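Local coordinates for protein aldo-keto reductase family 1, member B4 (Aldose reductase) (Schistosoma japonicum, PDB 4HBK) that probably reduces aldehydes such as aldose sugars to alcohols with NADPH, as an aldose reductase of the aldo-keto reductase family, at residues 170-175 and 204-209; 78-83 and 114-119; 120-125 and 175-180. One frame throughout, in Å; residues are numbered along the deposited sequence.

Interaction 1 (170-175 and 204-209)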
loop_
_atom_site.group_PDB
_atom_site.type_symbol
_atom_site.label_atom_id
_atom_site.label_comp_id
_atom_site.label_asym_id
_atom_site.label_seq_id
_atom_site.Cartn_x
_atom_site.Cartn_y
_atom_site.Cartn_z
ATOM N N PRO A 170 -8.126 10.541 17.998
ATOM C CA PRO A 170 -7.964 11.524 16.925
ATOM C C PRO A 170 -6.792 11.179 16.008
ATOM O O PRO A 170 -5.724 10.744 16.455
ATOM C CB PRO A 170 -7.713 12.829 17.685
ATOM C CG PRO A 170 -8.387 12.610 19.022
ATOM C CD PRO A 170 -8.087 11.172 19.330
ATOM N N HIS A 171 -7.004 11.374 14.717
ATOM C CA HIS A 171 -5.959 11.110 13.742
ATOM C C HIS A 171 -4.667 11.846 14.058
ATOM O O HIS A 171 -3.587 11.268 13.947
ATOM C CB HIS A 171 -6.463 11.427 12.343
ATOM C CG HIS A 171 -7.573 10.530 11.904
ATOM N ND1 HIS A 171 -8.522 10.901 10.980
ATOM C CD2 HIS A 171 -7.883 9.261 12.277
ATOM C CE1 HIS A 171 -9.368 9.904 10.795
ATOM N NE2 HIS A 171 -9.000 8.895 11.566
ATOM N N GLU A 172 -4.774 13.107 14.474
ATOM C CA GLU A 172 -3.581 13.920 14.712
ATOM C C GLU A 172 -2.768 13.432 15.906
ATOM O O GLU A 172 -1.550 13.635 15.954
ATOM C CB GLU A 172 -3.920 15.415 14.846
ATOM C CG GLU A 172 -4.934 15.771 15.937
ATOM C CD GLU A 172 -6.392 15.667 15.472
ATOM O OE1 GLU A 172 -6.671 14.952 14.485
ATOM O OE2 GLU A 172 -7.268 16.309 16.099
ATOM N N ASP A 173 -3.431 12.770 16.854
ATOM C CA ASP A 173 -2.740 12.214 18.015
ATOM C C ASP A 173 -1.909 10.984 17.647
ATOM O O ASP A 173 -0.778 10.826 18.113
ATOM C CB ASP A 173 -3.730 11.854 19.127
ATOM C CG ASP A 173 -4.455 13.071 19.694
ATOM O OD1 ASP A 173 -4.132 14.222 19.317
ATOM O OD2 ASP A 173 -5.353 12.868 20.530
ATOM N N THR A 174 -2.471 10.098 16.828
ATOM C CA THR A 174 -1.696 8.958 16.353
ATOM C C THR A 174 -0.530 9.483 15.524
ATOM O O THR A 174 0.599 9.005 15.646
ATOM C CB THR A 174 -2.533 8.004 15.510
ATOM O OG1 THR A 174 -3.653 7.550 16.281
ATOM C CG2 THR A 174 -1.700 6.790 15.085
ATOM N N TRP A 175 -0.796 10.498 14.707
ATOM C CA TRP A 175 0.231 11.013 13.819
ATOM C C TRP A 175 1.421 11.567 14.589
ATOM O O TRP A 175 2.563 11.422 14.154
ATOM C CB TRP A 175 -0.332 12.075 12.874
ATOM C CG TRP A 175 0.635 12.476 11.810
ATOM C CD1 TRP A 175 1.398 13.608 11.776
ATOM C CD2 TRP A 175 0.948 11.742 10.615
ATOM N NE1 TRP A 175 2.165 13.627 10.632
ATOM C CE2 TRP A 175 1.905 12.503 9.903
ATOM C CE3 TRP A 175 0.516 10.527 10.081
ATOM C CZ2 TRP A 175 2.432 12.074 8.684
ATOM C CZ3 TRP A 175 1.037 10.111 8.876
ATOM C CH2 TRP A 175 1.991 10.877 8.191
ATOM N N LEU A 204 -2.700 17.199 7.408
ATOM C CA LEU A 204 -1.774 18.204 6.881
ATOM C C LEU A 204 -1.874 19.529 7.627
ATOM O O LEU A 204 -0.901 20.281 7.714
ATOM C CB LEU A 204 -2.024 18.454 5.389
ATOM C CG LEU A 204 -1.530 17.408 4.396
ATOM C CD1 LEU A 204 -2.160 17.670 3.046
ATOM C CD2 LEU A 204 -0.014 17.471 4.309
ATOM N N GLU A 205 -3.058 19.811 8.151
ATOM C CA GLU A 205 -3.301 21.039 8.898
ATOM C C GLU A 205 -2.608 21.022 10.267
ATOM O O GLU A 205 -2.285 22.072 10.818
ATOM C CB GLU A 205 -4.811 21.266 9.062
ATOM C CG GLU A 205 -5.306 22.639 8.602
ATOM C CD GLU A 205 -4.876 23.771 9.536
ATOM O OE1 GLU A 205 -3.725 24.253 9.414
ATOM O OE2 GLU A 205 -5.693 24.180 10.394
ATOM N N HIS A 206 -2.375 19.831 10.813
ATOM C CA HIS A 206 -1.845 19.719 12.174
ATOM C C HIS A 206 -0.405 19.243 12.236
ATOM O O HIS A 206 0.237 19.340 13.278
ATOM C CB HIS A 206 -2.685 18.742 13.001
ATOM C CG HIS A 206 -4.011 19.287 13.430
ATOM N ND1 HIS A 206 -5.161 19.126 12.686
ATOM C CD2 HIS A 206 -4.374 19.979 14.536
ATOM C CE1 HIS A 206 -6.173 19.702 13.311
ATOM N NE2 HIS A 206 -5.722 20.224 14.437
ATOM N N CYS A 207 0.098 18.703 11.132
ATOM C CA CYS A 207 1.340 17.936 11.183
ATOM C C CYS A 207 2.596 18.803 11.245
ATOM O O CYS A 207 2.622 19.939 10.773
ATOM C CB CYS A 207 1.436 16.984 9.989
ATOM S SG CYS A 207 1.659 17.841 8.420
ATOM N N ARG A 208 3.636 18.240 11.842
ATOM C CA ARG A 208 4.960 18.825 11.799
ATOM C C ARG A 208 5.704 18.175 10.635
ATOM O O ARG A 208 6.493 18.827 9.961
ATOM C CB ARG A 208 5.684 18.576 13.129
ATOM C CG ARG A 208 7.199 18.753 13.073
ATOM C CD ARG A 208 7.804 18.789 14.477
ATOM N NE ARG A 208 7.526 17.573 15.249
ATOM C CZ ARG A 208 8.306 16.494 15.256
ATOM N NH1 ARG A 208 7.979 15.438 15.990
ATOM N NH2 ARG A 208 9.414 16.467 14.528
ATOM N N ILE A 209 5.437 16.883 10.409
ATOM C CA ILE A 209 6.029 16.127 9.304
ATOM C C ILE A 209 4.912 15.644 8.391
ATOM O O ILE A 209 4.012 14.933 8.824
ATOM C CB ILE A 209 6.801 14.897 9.797
ATOM C CG1 ILE A 209 7.951 15.307 10.715
ATOM C CG2 ILE A 209 7.339 14.091 8.616
ATOM C CD1 ILE A 209 8.688 14.110 11.336
#
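W175 reaches out from helix 171-183 and gives its indole N-H to the backbone carbonyl of I209, with NE1 2.9 Å from O. The oxygen lies almost exactly in the indole plane, at the ring edge; the bond is bent, the N-H...O angle being 141°. CZ2 of the same ring stands 3.3 Å from that oxygen, so the carbonyl also faces the benzo edge. Beside the bond, CB of C207 sits 3.5 Å from W175 NE1, a short side chain, consistent with the close approach of the chain to the ring. CG of W175 is anti to its backbone N (chi1 -171°), which carries the ring across to the segment 204-209.

Nearer the surface, CB of E172 meets CB of H206 at 4.0 Å, and CG of E172 lies over one face of the imidazole. Both polar ends are hydrogen-bonded to N202 of helix 197-206, E172 OE1 to its ND2 and H206 ND1 to its backbone O. Deeper in, I190, L192 and I203 pack on the indole. Tryptophan thus suits a place where a large apolar surface must be buried and one N-H paired, here with a carbonyl just beyond the end of helix 197-206.

Interaction 2 (78-83 and 114-119)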
loop_
_atom_site.group_PDB
_atom_site.type_symbol
_atom_site.label_atom_id
_atom_site.label_comp_id
_atom_site.label_asym_id
_atom_site.label_seq_id
_atom_site.Cartn_x
_atom_site.Cartn_y
_atom_site.Cartn_z
ATOM N N CYS A 78 4.302 -4.459 3.161
ATOM C CA CYS A 78 3.919 -5.408 4.208
ATOM C C CYS A 78 2.853 -4.821 5.127
ATOM O O CYS A 78 2.479 -3.659 5.002
ATOM C CB CYS A 78 5.146 -5.821 5.041
ATOM S SG CYS A 78 6.627 -6.282 4.077
ATOM N N ALA A 79 2.362 -5.626 6.057
ATOM C CA ALA A 79 1.441 -5.108 7.054
ATOM C C ALA A 79 1.376 -6.029 8.259
ATOM O O ALA A 79 1.408 -7.253 8.132
ATOM C CB ALA A 79 0.045 -4.861 6.457
ATOM N N TYR A 80 1.306 -5.419 9.435
ATOM C CA TYR A 80 1.238 -6.160 10.676
ATOM C C TYR A 80 0.056 -7.104 10.644
ATOM O O TYR A 80 0.133 -8.232 11.117
ATOM C CB TYR A 80 1.082 -5.183 11.841
ATOM C CG TYR A 80 1.019 -5.845 13.195
ATOM C CD1 TYR A 80 2.148 -5.929 13.999
ATOM C CD2 TYR A 80 -0.173 -6.376 13.678
ATOM C CE1 TYR A 80 2.093 -6.525 15.249
ATOM C CE2 TYR A 80 -0.235 -6.981 14.924
ATOM C CZ TYR A 80 0.899 -7.053 15.705
ATOM O OH TYR A 80 0.842 -7.646 16.950
ATOM N N VAL A 81 -1.050 -6.632 10.078
ATOM C CA VAL A 81 -2.319 -7.355 10.170
ATOM C C VAL A 81 -2.351 -8.668 9.375
ATOM O O VAL A 81 -3.212 -9.510 9.613
ATOM C CB VAL A 81 -3.510 -6.473 9.725
ATOM C CG1 VAL A 81 -3.450 -6.214 8.229
ATOM C CG2 VAL A 81 -4.824 -7.138 10.086
ATOM N N TYR A 82 -1.430 -8.847 8.431
ATOM C CA TYR A 82 -1.400 -10.090 7.652
ATOM C C TYR A 82 -0.730 -11.200 8.451
ATOM O O TYR A 82 -0.736 -12.359 8.044
ATOM C CB TYR A 82 -0.667 -9.884 6.328
ATOM C CG TYR A 82 -1.310 -8.839 5.455
ATOM C CD1 TYR A 82 -2.683 -8.853 5.226
ATOM C CD2 TYR A 82 -0.561 -7.837 4.873
ATOM C CE1 TYR A 82 -3.285 -7.903 4.433
ATOM C CE2 TYR A 82 -1.155 -6.876 4.073
ATOM C CZ TYR A 82 -2.517 -6.913 3.860
ATOM O OH TYR A 82 -3.125 -5.968 3.066
ATOM N N ARG A 83 -0.124 -10.826 9.576
ATOM C CA ARG A 83 0.455 -11.787 10.509
ATOM C C ARG A 83 1.517 -12.691 9.879
ATOM O O ARG A 83 1.610 -13.869 10.220
ATOM C CB ARG A 83 -0.659 -12.642 11.119
ATOM C CG ARG A 83 -1.603 -11.838 11.991
ATOM C CD ARG A 83 -1.936 -12.582 13.270
ATOM N NE ARG A 83 -3.284 -13.134 13.223
ATOM C CZ ARG A 83 -4.201 -12.944 14.167
ATOM N NH1 ARG A 83 -3.912 -12.220 15.242
ATOM N NH2 ARG A 83 -5.406 -13.484 14.038
ATOM N N ASN A 114 -5.022 -1.034 13.271
ATOM C CA ASN A 114 -6.064 -0.255 13.964
ATOM C C ASN A 114 -6.109 -0.385 15.500
ATOM O O ASN A 114 -6.565 0.529 16.195
ATOM C CB ASN A 114 -7.464 -0.595 13.395
ATOM C CG ASN A 114 -7.558 -0.477 11.853
ATOM O OD1 ASN A 114 -6.556 -0.537 11.136
ATOM N ND2 ASN A 114 -8.786 -0.329 11.350
ATOM N N THR A 115 -5.663 -1.522 16.032
ATOM C CA THR A 115 -5.737 -1.762 17.473
ATOM C C THR A 115 -4.600 -1.081 18.253
ATOM O O THR A 115 -4.566 -1.129 19.489
ATOM C CB THR A 115 -5.719 -3.263 17.792
ATOM O OG1 THR A 115 -4.566 -3.854 17.185
ATOM C CG2 THR A 115 -6.996 -3.960 17.269
ATOM N N PHE A 116 -3.685 -0.442 17.530
ATOM C CA PHE A 116 -2.524 0.199 18.143
ATOM C C PHE A 116 -2.456 1.703 17.854
ATOM O O PHE A 116 -1.382 2.294 17.939
ATOM C CB PHE A 116 -1.227 -0.466 17.660
ATOM C CG PHE A 116 -1.192 -1.960 17.871
ATOM C CD1 PHE A 116 -0.825 -2.496 19.094
ATOM C CD2 PHE A 116 -1.517 -2.825 16.840
ATOM C CE1 PHE A 116 -0.800 -3.881 19.290
ATOM C CE2 PHE A 116 -1.490 -4.205 17.020
ATOM C CZ PHE A 116 -1.133 -4.733 18.247
ATOM N N PHE A 117 -3.595 2.314 17.523
ATOM C CA PHE A 117 -3.647 3.736 17.176
ATOM C C PHE A 117 -3.534 4.680 18.382
ATOM O O PHE A 117 -3.130 5.838 18.236
ATOM C CB PHE A 117 -4.914 4.071 16.384
ATOM C CG PHE A 117 -4.917 3.539 14.962
ATOM C CD1 PHE A 117 -3.801 2.906 14.431
ATOM C CD2 PHE A 117 -6.046 3.683 14.157
ATOM C CE1 PHE A 117 -3.811 2.409 13.123
ATOM C CE2 PHE A 117 -6.062 3.192 12.860
ATOM C CZ PHE A 117 -4.939 2.555 12.342
ATOM N N ARG A 118 -3.890 4.209 19.573
ATOM C CA ARG A 118 -3.694 5.051 20.750
ATOM C C ARG A 118 -2.210 5.350 20.913
ATOM O O ARG A 118 -1.372 4.470 20.733
ATOM C CB ARG A 118 -4.308 4.443 22.011
ATOM C CG ARG A 118 -5.817 4.549 22.003
ATOM C CD ARG A 118 -6.415 4.468 23.388
ATOM N NE ARG A 118 -7.863 4.647 23.349
ATOM C CZ ARG A 118 -8.518 5.578 24.034
ATOM N NH1 ARG A 118 -7.848 6.415 24.829
ATOM N NH2 ARG A 118 -9.842 5.664 23.930
ATOM N N PRO A 119 -1.887 6.608 21.237
ATOM C CA PRO A 119 -0.503 7.087 21.230
ATOM C C PRO A 119 0.443 6.176 22.000
ATOM O O PRO A 119 1.552 5.938 21.537
ATOM C CB PRO A 119 -0.609 8.462 21.907
ATOM C CG PRO A 119 -2.008 8.914 21.604
ATOM C CD PRO A 119 -2.838 7.658 21.642
#
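The rings of Y80 and F116 meet edge to face: F116 turns its edge toward the face of Y80, with the planes at 69° and the centroids 5.2 Å apart. The leading atom of the phenylalanine is CE2, which comes to 3.7 Å from CE2 of Y80 and also lies close to the tyrosine CZ. Next to it, CZ of F116 is 3.8 Å from OH of Y80, so the approach is displaced from the middle of the tyrosine ring toward its CE2-CZ rim, on the hydroxyl side. In such a T-shaped pair the slightly positive ring hydrogens of one residue face the pi electrons of the other. Flat rings suit the place because they offer a broad apolar surface and a pi face for the partner's edge, while the tyrosine OH adds a polar end at the rim. With chi1 at -179° the tyrosine ring swings out beside its own carbonyl carbon, away from the 3-10 turn of 80-82 and toward the other loop.

Both loops follow strands of the parallel barrel, 75-77 and 107-112, and each leads into the next helix, as at the C-terminal ends of the strands of a TIM barrel, where aldo-keto reductases carry their active site. The same turn holds Y82, the predicted proton donor, and its OH is hydrogen-bonded to K291 NZ.

Around the aromatic pair, E128 and T129 of helix 119-133 touch Y80, as does E85 of helix 85-98, while A125 packs on F116. T115 CB lies over one face of the F116 ring, 4.3 Å above its plane and toward the rim.

Interaction 3 (120-125 and 175-180); sequences EHVRKA and WKEMEK
V122 packs its branched end against the stem of E177, with V122 CB 3.7 Å from E177 CB and both methyls, CG1 and CG2, flanking the same carbon. This is the close part of the contact. A beta-branched valine is compact, which is consistent with the 9.0 Å between the local helix axes, and its CG1 also reaches the sulfur of M178, 4.2 Å from SD, on the buried side.

Toward solvent the helices are joined through water. Water 1 accepts from R123 NE at 3.2 Å and donates to both E177 O and E177 OE2. A second water accepts from the backbone N of R123 and donates to E177 OE2, so that one carboxylate oxygen serves two bridges. Within helix 171-183, the other oxygen, OE1, takes a salt bridge on its syn side from K180 NZ, one turn on, at 2.8 Å. The long R123 chain, bent at chi2 and chi3, brings NH2 only loosely near K180 O, at 4.0 Å, while its NH1 forms a salt bridge with E184.

Helices 119-133 and 171-183 run side by side, their local axes inclined at 38°. They form part of the outer layer of the barrel, and M178 on their inner side touches Y141 and I143 of strand 138-143 and I190 of strand 187-193.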
loop_
_atom_site.group_PDB
_atom_site.type_symbol
_atom_site.label_atom_id
_atom_site.label_comp_id
_atom_site.label_asym_id
_atom_site.label_seq_id
_atom_site.Cartn_x
_atom_site.Cartn_y
_atom_site.Cartn_z
ATOM N N GLU A 120 0.007 5.669 23.147
ATOM C CA GLU A 120 0.891 4.906 24.018
ATOM C C GLU A 120 1.280 3.534 23.445
ATOM O O GLU A 120 2.161 2.867 23.986
ATOM C CB GLU A 120 0.280 4.759 25.424
ATOM C CG GLU A 120 -0.961 3.877 25.503
ATOM C CD GLU A 120 -2.268 4.663 25.426
ATOM O OE1 GLU A 120 -2.308 5.740 24.767
ATOM O OE2 GLU A 120 -3.255 4.192 26.032
ATOM N N HIS A 121 0.640 3.125 22.351
ATOM C CA HIS A 121 0.894 1.814 21.755
ATOM C C HIS A 121 1.656 1.852 20.423
ATOM O O HIS A 121 2.193 0.838 19.982
ATOM C CB HIS A 121 -0.425 1.062 21.550
ATOM C CG HIS A 121 -1.148 0.752 22.820
ATOM N ND1 HIS A 121 -2.485 1.042 23.010
ATOM C CD2 HIS A 121 -0.721 0.184 23.975
ATOM C CE1 HIS A 121 -2.848 0.672 24.225
ATOM N NE2 HIS A 121 -1.799 0.145 24.828
ATOM N N VAL A 122 1.681 3.011 19.773
ATOM C CA VAL A 122 2.301 3.131 18.456
ATOM C C VAL A 122 3.762 2.647 18.420
ATOM O O VAL A 122 4.135 1.870 17.552
ATOM C CB VAL A 122 2.214 4.566 17.927
ATOM C CG1 VAL A 122 2.944 4.683 16.604
ATOM C CG2 VAL A 122 0.756 4.996 17.778
ATOM N N ARG A 123 4.574 3.085 19.374
ATOM C CA ARG A 123 6.001 2.753 19.387
ATOM C C ARG A 123 6.251 1.251 19.431
ATOM O O ARG A 123 7.043 0.710 18.643
ATOM C CB ARG A 123 6.700 3.427 20.575
ATOM C CG ARG A 123 8.117 2.907 20.876
ATOM C CD ARG A 123 9.079 3.241 19.763
ATOM N NE ARG A 123 9.023 4.664 19.457
ATOM C CZ ARG A 123 9.996 5.529 19.724
ATOM N NH1 ARG A 123 11.122 5.108 20.291
ATOM N NH2 ARG A 123 9.843 6.811 19.407
ATOM N N LYS A 124 5.581 0.575 20.352
ATOM C CA LYS A 124 5.787 -0.858 20.511
ATOM C C LYS A 124 5.340 -1.626 19.276
ATOM O O LYS A 124 5.959 -2.614 18.907
ATOM C CB LYS A 124 5.082 -1.382 21.771
ATOM C CG LYS A 124 5.698 -0.850 23.067
ATOM C CD LYS A 124 5.126 -1.532 24.313
ATOM C CE LYS A 124 5.841 -1.059 25.585
ATOM N NZ LYS A 124 7.289 -1.451 25.624
ATOM N N ALA A 125 4.265 -1.173 18.633
ATOM C CA ALA A 125 3.781 -1.863 17.442
ATOM C C ALA A 125 4.823 -1.764 16.336
ATOM O O ALA A 125 5.089 -2.733 15.637
ATOM C CB ALA A 125 2.455 -1.281 16.985
ATOM N N TRP A 175 -0.796 10.498 14.707
ATOM C CA TRP A 175 0.231 11.013 13.819
ATOM C C TRP A 175 1.421 11.567 14.589
ATOM O O TRP A 175 2.563 11.422 14.154
ATOM C CB TRP A 175 -0.332 12.075 12.874
ATOM C CG TRP A 175 0.635 12.476 11.810
ATOM C CD1 TRP A 175 1.398 13.608 11.776
ATOM C CD2 TRP A 175 0.948 11.742 10.615
ATOM N NE1 TRP A 175 2.165 13.627 10.632
ATOM C CE2 TRP A 175 1.905 12.503 9.903
ATOM C CE3 TRP A 175 0.516 10.527 10.081
ATOM C CZ2 TRP A 175 2.432 12.074 8.684
ATOM C CZ3 TRP A 175 1.037 10.111 8.876
ATOM C CH2 TRP A 175 1.991 10.877 8.191
ATOM N N LYS A 176 1.158 12.208 15.724
ATOM C CA LYS A 176 2.251 12.739 16.532
ATOM C C LYS A 176 3.236 11.629 16.889
ATOM O O LYS A 176 4.449 11.833 16.834
ATOM C CB LYS A 176 1.744 13.442 17.797
ATOM C CG LYS A 176 1.356 14.883 17.563
ATOM C CD LYS A 176 1.597 15.746 18.805
ATOM C CE LYS A 176 0.406 15.712 19.740
ATOM N NZ LYS A 176 -0.848 16.065 19.003
ATOM N N GLU A 177 2.719 10.459 17.245
ATOM C CA GLU A 177 3.593 9.335 17.562
ATOM C C GLU A 177 4.313 8.817 16.325
ATOM O O GLU A 177 5.449 8.350 16.413
ATOM C CB GLU A 177 2.817 8.200 18.231
ATOM C CG GLU A 177 2.519 8.446 19.687
ATOM C CD GLU A 177 3.777 8.714 20.490
ATOM O OE1 GLU A 177 3.807 9.748 21.179
ATOM O OE2 GLU A 177 4.735 7.900 20.426
ATOM N N MET A 178 3.653 8.891 15.174
ATOM C CA MET A 178 4.282 8.460 13.927
ATOM C C MET A 178 5.473 9.373 13.664
ATOM O O MET A 178 6.517 8.939 13.170
ATOM C CB MET A 178 3.306 8.530 12.749
ATOM C CG MET A 178 2.107 7.587 12.852
ATOM S SD MET A 178 2.548 5.870 12.566
ATOM C CE MET A 178 2.795 5.884 10.789
ATOM N N GLU A 179 5.307 10.642 13.999
ATOM C CA GLU A 179 6.335 11.628 13.720
ATOM C C GLU A 179 7.571 11.339 14.540
ATOM O O GLU A 179 8.696 11.530 14.071
ATOM C CB GLU A 179 5.814 13.028 14.010
ATOM C CG GLU A 179 4.763 13.460 13.029
ATOM C CD GLU A 179 4.245 14.843 13.313
ATOM O OE1 GLU A 179 4.152 15.215 14.508
ATOM O OE2 GLU A 179 3.935 15.560 12.335
ATOM N N LYS A 180 7.360 10.858 15.761
ATOM C CA LYS A 180 8.472 10.548 16.647
ATOM C C LYS A 180 9.301 9.393 16.102
ATOM O O LYS A 180 10.509 9.330 16.314
ATOM C CB LYS A 180 7.973 10.208 18.048
ATOM C CG LYS A 180 7.425 11.379 18.825
ATOM C CD LYS A 180 7.030 10.929 20.223
ATOM C CE LYS A 180 6.350 12.044 20.995
ATOM N NZ LYS A 180 5.661 11.508 22.215
HETATM O O HOH W 1 6.677 6.715 18.598
HETATM O O HOH W 2 4.080 5.145 21.810
#

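Overall arrangement
Helix 171-183 is common to interactions 1 and 3, whose centres are about 11 Å apart: W175 is shared by 170-175 and 175-180, and E179 OE2 probably accepts from the backbone N atoms of R208 (2.7 Å) and I209 (2.8 Å), tying the two together. The centres of interactions 2 and 3 are also about 11 Å apart; F116 O packs 3.4 Å from V122 CG2, as the loop 114-119 runs straight into helix 119-133. Interaction 2 also meets interaction 1, where T174 OG1 is 2.7 Å from F117 O, a probable hydrogen bond. It is nearest the predicted active site: it contains Y82, and the Y80 side chain is about 6 Å from those of K111 and H144, against about 8 and 9 Å for M178 and about 11 Å for W175.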